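Local coordinates for peptide methionine sulfoxide reductase MSRA (Corynebacterium diphtheriae, PDB 4D7L), which reduces the S-epimer of methionine sulfoxide in oxidised proteins, and the free amino acid, back to methionine, thereby repairing oxidative damage, at residues I66-F80 / D129-P141. Sequence-based numbering, arbitrary orientation.
Sequences IYIGIGCYWGAEKLF and DELVVKAMEAHDP. With PGE (triethylene glycol), chain J.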
# COMPACT_ATOMS: atom_id res chain seq x y z
N ILE A 66 6.99 -5.60 4.86
CA ILE A 66 5.78 -6.02 4.17
C ILE A 66 5.20 -4.83 3.39
O ILE A 66 5.33 -3.67 3.81
CB ILE A 66 4.73 -6.61 5.16
CG1 ILE A 66 3.53 -7.24 4.43
CG2 ILE A 66 4.32 -5.57 6.24
CD1 ILE A 66 2.49 -7.84 5.41
N TYR A 67 4.61 -5.11 2.23
CA TYR A 67 4.06 -4.08 1.36
C TYR A 67 2.54 -4.17 1.37
O TYR A 67 1.98 -5.21 1.04
CB TYR A 67 4.59 -4.23 -0.07
CG TYR A 67 6.09 -4.07 -0.15
CD1 TYR A 67 6.93 -5.16 0.02
CD2 TYR A 67 6.67 -2.81 -0.35
CE1 TYR A 67 8.31 -5.03 -0.03
CE2 TYR A 67 8.06 -2.67 -0.40
CZ TYR A 67 8.87 -3.79 -0.25
OH TYR A 67 10.23 -3.67 -0.29
N ILE A 68 1.89 -3.08 1.73
CA ILE A 68 0.45 -3.11 1.98
C ILE A 68 -0.31 -2.16 1.09
O ILE A 68 0.03 -0.96 1.02
CB ILE A 68 0.16 -2.74 3.45
CG1 ILE A 68 0.87 -3.71 4.39
CG2 ILE A 68 -1.36 -2.70 3.73
CD1 ILE A 68 0.39 -5.11 4.24
N GLY A 69 -1.35 -2.67 0.44
CA GLY A 69 -2.23 -1.80 -0.34
C GLY A 69 -3.65 -1.85 0.21
O GLY A 69 -4.30 -2.90 0.17
N ILE A 70 -4.13 -0.73 0.74
CA ILE A 70 -5.50 -0.72 1.27
C ILE A 70 -6.24 0.52 0.82
O ILE A 70 -7.20 0.93 1.47
CB ILE A 70 -5.51 -0.80 2.82
CG1 ILE A 70 -4.69 0.36 3.41
CG2 ILE A 70 -4.94 -2.11 3.30
CD1 ILE A 70 -4.86 0.53 4.94
N GLY A 71 -5.83 1.09 -0.30
CA GLY A 71 -6.48 2.30 -0.80
C GLY A 71 -5.57 3.51 -0.68
O GLY A 71 -4.35 3.35 -0.74
N CYS A 72 -6.15 4.70 -0.54
CA CYS A 72 -5.37 5.94 -0.48
C CYS A 72 -4.16 5.80 0.43
O CYS A 72 -4.31 5.60 1.64
CB CYS A 72 -6.24 7.10 0.01
SG CYS A 72 -5.28 8.61 0.37
N TYR A 73 -2.96 5.82 -0.16
CA TYR A 73 -1.80 5.53 0.70
C TYR A 73 -1.46 6.61 1.75
O TYR A 73 -0.66 6.35 2.64
CB TYR A 73 -0.53 5.14 -0.08
CG TYR A 73 -0.04 6.03 -1.21
CD1 TYR A 73 -0.05 7.42 -1.09
CD2 TYR A 73 0.70 5.47 -2.24
CE1 TYR A 73 0.48 8.22 -2.09
CE2 TYR A 73 1.27 6.25 -3.23
CZ TYR A 73 1.16 7.63 -3.15
OH TYR A 73 1.75 8.42 -4.12
N TRP A 74 -1.98 7.84 1.64
CA TRP A 74 -1.67 8.84 2.66
C TRP A 74 -2.19 8.39 4.02
O TRP A 74 -1.47 8.43 5.02
CB TRP A 74 -2.30 10.18 2.33
CG TRP A 74 -1.81 10.83 1.09
CD1 TRP A 74 -0.63 10.60 0.41
CD2 TRP A 74 -2.51 11.84 0.36
NE1 TRP A 74 -0.56 11.43 -0.70
CE2 TRP A 74 -1.70 12.20 -0.75
CE3 TRP A 74 -3.74 12.48 0.55
CZ2 TRP A 74 -2.09 13.18 -1.65
CZ3 TRP A 74 -4.13 13.46 -0.36
CH2 TRP A 74 -3.31 13.80 -1.44
N GLY A 75 -3.44 7.97 4.06
CA GLY A 75 -4.06 7.54 5.30
C GLY A 75 -3.46 6.23 5.75
O GLY A 75 -3.25 6.00 6.94
N ALA A 76 -3.19 5.36 4.79
CA ALA A 76 -2.60 4.07 5.10
C ALA A 76 -1.21 4.24 5.69
O ALA A 76 -0.85 3.52 6.61
CB ALA A 76 -2.56 3.20 3.84
N GLU A 77 -0.41 5.17 5.17
CA GLU A 77 0.95 5.31 5.70
C GLU A 77 0.92 5.75 7.16
O GLU A 77 1.71 5.27 7.98
CB GLU A 77 1.80 6.30 4.89
CG GLU A 77 3.32 6.02 5.13
CD GLU A 77 4.27 7.19 4.81
OE1 GLU A 77 3.84 8.21 4.22
OE2 GLU A 77 5.47 7.07 5.14
N LYS A 78 0.03 6.69 7.45
CA LYS A 78 -0.11 7.22 8.82
C LYS A 78 -0.50 6.10 9.78
O LYS A 78 0.04 5.98 10.89
CB LYS A 78 -1.12 8.37 8.85
CG LYS A 78 -1.35 9.05 10.24
CD LYS A 78 -2.25 10.28 10.04
CE LYS A 78 -2.78 10.93 11.33
NZ LYS A 78 -1.88 10.86 12.50
N LEU A 79 -1.45 5.27 9.36
CA LEU A 79 -1.89 4.12 10.15
C LEU A 79 -0.71 3.25 10.57
O LEU A 79 -0.58 2.83 11.73
CB LEU A 79 -2.89 3.27 9.34
CG LEU A 79 -3.35 1.99 10.04
CD1 LEU A 79 -4.37 2.36 11.14
CD2 LEU A 79 -3.92 1.01 9.04
N PHE A 80 0.16 2.99 9.61
CA PHE A 80 1.27 2.10 9.92
C PHE A 80 2.44 2.77 10.63
O PHE A 80 3.03 2.15 11.53
CB PHE A 80 1.74 1.38 8.65
CG PHE A 80 0.80 0.28 8.24
CD1 PHE A 80 0.74 -0.89 9.00
CD2 PHE A 80 -0.07 0.44 7.17
CE1 PHE A 80 -0.16 -1.90 8.68
CE2 PHE A 80 -0.97 -0.58 6.82
CZ PHE A 80 -1.02 -1.75 7.58
N ASP A 129 2.03 -11.48 11.05
CA ASP A 129 0.62 -11.83 11.23
C ASP A 129 -0.19 -10.63 11.73
O ASP A 129 -1.27 -10.35 11.22
CB ASP A 129 0.49 -12.98 12.24
CG ASP A 129 1.11 -14.29 11.76
OD1 ASP A 129 1.51 -14.40 10.58
OD2 ASP A 129 1.25 -15.20 12.60
N GLU A 130 0.34 -9.92 12.72
CA GLU A 130 -0.36 -8.76 13.28
C GLU A 130 -0.54 -7.65 12.26
O GLU A 130 -1.57 -6.96 12.26
CB GLU A 130 0.40 -8.23 14.51
CG GLU A 130 0.29 -9.19 15.70
CD GLU A 130 1.04 -8.71 16.94
OE1 GLU A 130 2.18 -8.22 16.83
OE2 GLU A 130 0.48 -8.85 18.04
N LEU A 131 0.46 -7.45 11.41
CA LEU A 131 0.37 -6.38 10.41
C LEU A 131 -0.64 -6.76 9.32
O LEU A 131 -1.35 -5.89 8.81
CB LEU A 131 1.76 -6.09 9.81
CG LEU A 131 2.75 -5.44 10.80
CD1 LEU A 131 4.13 -5.36 10.19
CD2 LEU A 131 2.26 -4.03 11.16
N VAL A 132 -0.70 -8.03 8.95
CA VAL A 132 -1.72 -8.45 7.98
C VAL A 132 -3.12 -8.22 8.56
O VAL A 132 -4.01 -7.69 7.88
CB VAL A 132 -1.56 -9.94 7.55
CG1 VAL A 132 -2.75 -10.40 6.71
CG2 VAL A 132 -0.26 -10.13 6.75
N VAL A 133 -3.31 -8.59 9.81
CA VAL A 133 -4.61 -8.40 10.47
C VAL A 133 -4.96 -6.91 10.53
O VAL A 133 -6.10 -6.51 10.24
CB VAL A 133 -4.63 -9.01 11.89
CG1 VAL A 133 -5.84 -8.53 12.69
CG2 VAL A 133 -4.60 -10.54 11.81
N LYS A 134 -3.97 -6.09 10.87
CA LYS A 134 -4.21 -4.65 10.96
C LYS A 134 -4.65 -4.09 9.61
O LYS A 134 -5.59 -3.30 9.53
CB LYS A 134 -2.97 -3.90 11.43
CG LYS A 134 -3.28 -2.46 11.81
CD LYS A 134 -2.06 -1.77 12.34
CE LYS A 134 -2.21 -1.43 13.80
NZ LYS A 134 -2.90 -0.12 13.99
N ALA A 135 -3.98 -4.51 8.54
CA ALA A 135 -4.39 -4.10 7.19
C ALA A 135 -5.81 -4.55 6.86
O ALA A 135 -6.62 -3.76 6.35
CB ALA A 135 -3.44 -4.64 6.17
N MET A 136 -6.12 -5.82 7.13
CA MET A 136 -7.45 -6.37 6.85
C MET A 136 -8.54 -5.58 7.58
O MET A 136 -9.61 -5.30 7.01
CB MET A 136 -7.53 -7.85 7.24
CG MET A 136 -6.98 -8.79 6.18
SD MET A 136 -7.93 -8.76 4.63
CE MET A 136 -9.33 -9.80 5.02
N GLU A 137 -8.29 -5.22 8.83
CA GLU A 137 -9.30 -4.56 9.64
C GLU A 137 -9.39 -3.06 9.34
O GLU A 137 -10.29 -2.36 9.82
CB GLU A 137 -9.03 -4.80 11.13
CG GLU A 137 -9.14 -6.29 11.50
CD GLU A 137 -8.99 -6.57 12.98
OE1 GLU A 137 -8.47 -5.70 13.71
OE2 GLU A 137 -9.40 -7.66 13.43
N ALA A 138 -8.46 -2.56 8.53
CA ALA A 138 -8.44 -1.14 8.19
C ALA A 138 -9.10 -0.78 6.85
O ALA A 138 -9.13 0.39 6.50
CB ALA A 138 -7.01 -0.63 8.18
N HIS A 139 -9.61 -1.76 6.10
CA HIS A 139 -10.25 -1.42 4.84
C HIS A 139 -11.24 -2.51 4.49
O HIS A 139 -11.34 -3.49 5.21
CB HIS A 139 -9.20 -1.22 3.72
CG HIS A 139 -8.62 -2.49 3.19
ND1 HIS A 139 -8.02 -3.44 3.99
CD2 HIS A 139 -8.54 -2.98 1.92
CE1 HIS A 139 -7.62 -4.45 3.25
NE2 HIS A 139 -7.93 -4.20 1.99
N ASP A 140 -11.96 -2.33 3.39
CA ASP A 140 -12.86 -3.35 2.89
C ASP A 140 -12.12 -4.11 1.79
O ASP A 140 -11.86 -3.55 0.70
CB ASP A 140 -14.14 -2.71 2.34
CG ASP A 140 -15.16 -3.74 1.84
OD1 ASP A 140 -14.81 -4.91 1.60
OD2 ASP A 140 -16.33 -3.37 1.72
N PRO A 141 -11.75 -5.36 2.08
CA PRO A 141 -10.92 -6.10 1.12
C PRO A 141 -11.75 -6.85 0.08
O PRO A 141 -11.26 -7.83 -0.47
CB PRO A 141 -10.18 -7.09 2.01
CG PRO A 141 -11.25 -7.44 3.07
CD PRO A 141 -11.98 -6.14 3.33
C1 PGE J . -12.43 -6.87 6.78
O1 PGE J . -12.75 -5.48 6.77
C2 PGE J . -12.08 -7.28 8.19
O2 PGE J . -13.23 -7.14 9.00
O HOH W 1 -2.23 2.93 14.05
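Strand 66-69 and helix 129-137 run side by side, their axes 8° from parallel and 9.6 Å apart at closest approach; I70 comes nearest H139, their CA atoms 6.0 Å apart. Helix 73-80 passes helix 129-137 at 140°, with 11.6 Å between axes at closest approach. I66 and I68 point at helix 129-137, their beta-branched side chains suiting a strand and offering it methyls: I66 CD1 touches V132 CG2, and I68 CG2 lies 3.7 Å from A135 CB, a methyl small enough to let the elements close. F80 turns its ring edge to L131 CD2 and to A135 CB, 4.0 Å from CZ. L79 CD2 meets A138 CB at 3.6 Å, while K134, bent at its far end, shares a water with L79 O through a weak bond from NZ. At chi1 57° CG2 of I70 lies anti to the carbonyl carbon, and this methyl sits over the H139 ring, 3.5 Å from its centroid, a CH-pi contact. H139 ND1 donates to A135 O (2.8 Å) and NE2 is hydrogen-bonded to S157 OG, together fixing the ring's rotation. With both nitrogens satisfied, H139 can carry an apolar methyl on its face, beside the turn leading to C72, the predicted catalytic cysteine, here disulfide-bonded to C226.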